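Tryptophan halogenase superfamily (Brevundimonas sp. BAL3, PDB 6FRL) is a flavin-dependent halogenase that prefers bromination over chlorination, probably acting on indole-like substrates as do its tryptophan halogenase relatives. Local coordinates at residues Gln81-Leu86 with Pro282-Ala287. Sequence-based numbering, arbitrary orientation.
Sequences QATCKL and PLRHRA
Gln-81 and Arg-284 meet through their backbones: Arg-284 N donates to Gln-81 O at 3.1 Å, with an N-H...O angle of 165°, and the CA atoms of the two residues lie 5.6 Å apart. The donor lies in the turn of segment 282-287, which is closed by a bond from Leu-283 N to Arg-286 O, the pattern of a beta hairpin joining strands 276-282 and 286-293. Two residues along 81-86, and two back along the partner, Thr-83 OG1 donates to Pro-282 O at 2.8 Å; chi1 of 67° sets this hydroxyl between the backbone N and carbonyl carbon and leaves CG2 against the Leu-283–Arg-284 peptide, 3.5 Å from Arg-284 N.

The Arg-284 chain bends at chi3 and brings its guanidinium over Gln-81, whose carbonyl carbon lies against one face, while Ala-82 O sits at the edge, 2.7 Å from NH1 in a weak, bent bond. Met-77 O and Arg-78 O accept from NH1 and NH2, and Asp-505 forms a salt bridge with NE. A methionine here would probably leave Asp-505 without its cationic mate and the three carbonyls without these donors. The Gln-81 amide lies obliquely near the His-285 ring, planes 29° apart, and a water accepts from both Gln-81 NE2 and His-285 N. Nearer the backbone, Gln-81 CG approaches the edge of the Arg-286 guanidinium, whose NH2 is salt-bridged to Asp-168.

The contact thus joins the end of helix 73-79 and edge strand 83-85 to the hairpin of the seven-stranded sheet, with strand 164-168 alongside and helix 497-502 packed on Thr-83.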
loop_
_atom_site.group_PDB
_atom_site.type_symbol
_atom_site.label_atom_id
_atom_site.label_comp_id
_atom_site.label_asym_id
_atom_site.label_seq_id
_atom_site.Cartn_x
_atom_site.Cartn_y
_atom_site.Cartn_z
ATOM N N GLN B 81 25.210 3.066 24.331
ATOM C CA GLN B 81 26.134 4.148 23.984
ATOM C C GLN B 81 25.615 4.958 22.776
ATOM O O GLN B 81 26.378 5.562 22.029
ATOM C CB GLN B 81 27.571 3.626 23.721
ATOM C CG GLN B 81 28.330 3.118 24.953
ATOM C CD GLN B 81 28.572 4.201 26.016
ATOM O OE1 GLN B 81 28.100 4.080 27.138
ATOM N NE2 GLN B 81 29.274 5.281 25.649
ATOM N N ALA B 82 24.297 5.008 22.637
ATOM C CA ALA B 82 23.653 5.511 21.432
ATOM C C ALA B 82 23.610 7.012 21.365
ATOM O O ALA B 82 23.667 7.689 22.399
ATOM C CB ALA B 82 22.223 5.001 21.351
ATOM N N THR B 83 23.463 7.503 20.139
ATOM C CA THR B 83 23.135 8.906 19.865
ATOM C C THR B 83 21.962 8.969 18.865
ATOM O O THR B 83 21.590 7.960 18.255
ATOM C CB THR B 83 24.328 9.646 19.227
ATOM O OG1 THR B 83 24.580 9.105 17.920
ATOM C CG2 THR B 83 25.580 9.490 20.069
ATOM N N CYS B 84 21.412 10.162 18.704
ATOM C CA CYS B 84 20.312 10.401 17.773
ATOM C C CYS B 84 20.752 10.387 16.308
ATOM O O CYS B 84 21.866 10.819 15.989
ATOM C CB CYS B 84 19.665 11.756 18.065
ATOM S SG CYS B 84 19.133 11.954 19.774
ATOM N N LYS B 85 19.882 9.863 15.441
ATOM C CA LYS B 85 20.100 9.881 13.991
ATOM C C LYS B 85 18.901 10.514 13.291
ATOM O O LYS B 85 17.798 9.912 13.241
ATOM C CB LYS B 85 20.320 8.482 13.417
ATOM C CG LYS B 85 20.508 8.529 11.893
ATOM C CD LYS B 85 20.784 7.189 11.266
ATOM C CE LYS B 85 20.695 7.221 9.753
ATOM N NZ LYS B 85 20.468 5.854 9.168
ATOM N N LEU B 86 19.115 11.713 12.746
ATOM C CA LEU B 86 18.068 12.388 11.973
ATOM C C LEU B 86 18.011 12.066 10.458
ATOM O O LEU B 86 17.046 12.449 9.797
ATOM C CB LEU B 86 18.182 13.885 12.169
ATOM C CG LEU B 86 17.704 14.325 13.548
ATOM C CD1 LEU B 86 18.071 15.782 13.736
ATOM C CD2 LEU B 86 16.214 14.100 13.742
ATOM N N PRO B 282 28.472 7.877 14.499
ATOM C CA PRO B 282 28.898 8.381 15.789
ATOM C C PRO B 282 28.131 7.766 16.967
ATOM O O PRO B 282 26.902 7.807 16.995
ATOM C CB PRO B 282 28.594 9.865 15.684
ATOM C CG PRO B 282 27.501 9.991 14.682
ATOM C CD PRO B 282 27.527 8.788 13.811
ATOM N N LEU B 283 28.873 7.178 17.913
ATOM C CA LEU B 283 28.351 6.858 19.255
ATOM C C LEU B 283 28.749 7.968 20.209
ATOM O O LEU B 283 29.411 8.919 19.790
ATOM C CB LEU B 283 28.863 5.479 19.728
ATOM C CG LEU B 283 28.580 4.308 18.761
ATOM C CD1 LEU B 283 29.055 2.980 19.313
ATOM C CD2 LEU B 283 27.109 4.215 18.401
ATOM N N ARG B 284 28.328 7.867 21.469
ATOM C CA ARG B 284 28.583 8.933 22.471
ATOM C C ARG B 284 30.045 9.279 22.712
ATOM O O ARG B 284 30.367 10.467 22.767
ATOM C CB ARG B 284 27.892 8.651 23.818
ATOM C CG ARG B 284 26.455 9.151 23.854
ATOM C CD ARG B 284 25.940 9.422 25.257
ATOM N NE ARG B 284 25.953 8.227 26.102
ATOM C CZ ARG B 284 25.129 7.171 25.983
ATOM N NH1 ARG B 284 24.176 7.103 25.032
ATOM N NH2 ARG B 284 25.268 6.144 26.840
ATOM N N HIS B 285 30.904 8.267 22.862
ATOM C CA HIS B 285 32.376 8.467 23.054
ATOM C C HIS B 285 33.240 7.710 22.015
ATOM O O HIS B 285 34.467 7.751 22.057
ATOM C CB HIS B 285 32.824 8.053 24.481
ATOM C CG HIS B 285 31.960 8.588 25.590
ATOM N ND1 HIS B 285 31.880 9.929 25.899
ATOM C CD2 HIS B 285 31.159 7.951 26.481
ATOM C CE1 HIS B 285 31.050 10.099 26.919
ATOM N NE2 HIS B 285 30.601 8.912 27.292
ATOM N N ARG B 286 32.602 7.039 21.071
ATOM C CA ARG B 286 33.281 6.196 20.086
ATOM C C ARG B 286 32.561 6.327 18.750
ATOM O O ARG B 286 31.474 6.902 18.672
ATOM C CB ARG B 286 33.280 4.728 20.531
ATOM C CG ARG B 286 34.200 4.406 21.716
ATOM C CD ARG B 286 33.725 3.175 22.527
ATOM N NE ARG B 286 33.115 2.114 21.695
ATOM C CZ ARG B 286 31.912 1.530 21.873
ATOM N NH1 ARG B 286 31.094 1.837 22.895
ATOM N NH2 ARG B 286 31.528 0.610 20.998
ATOM N N ALA B 287 33.172 5.816 17.687
ATOM C CA ALA B 287 32.485 5.818 16.404
ATOM C C ALA B 287 32.829 4.592 15.574
ATOM O O ALA B 287 33.934 4.060 15.677
ATOM C CB ALA B 287 32.777 7.092 15.644
HETATM O O HOH W 1 30.458 5.593 23.353
#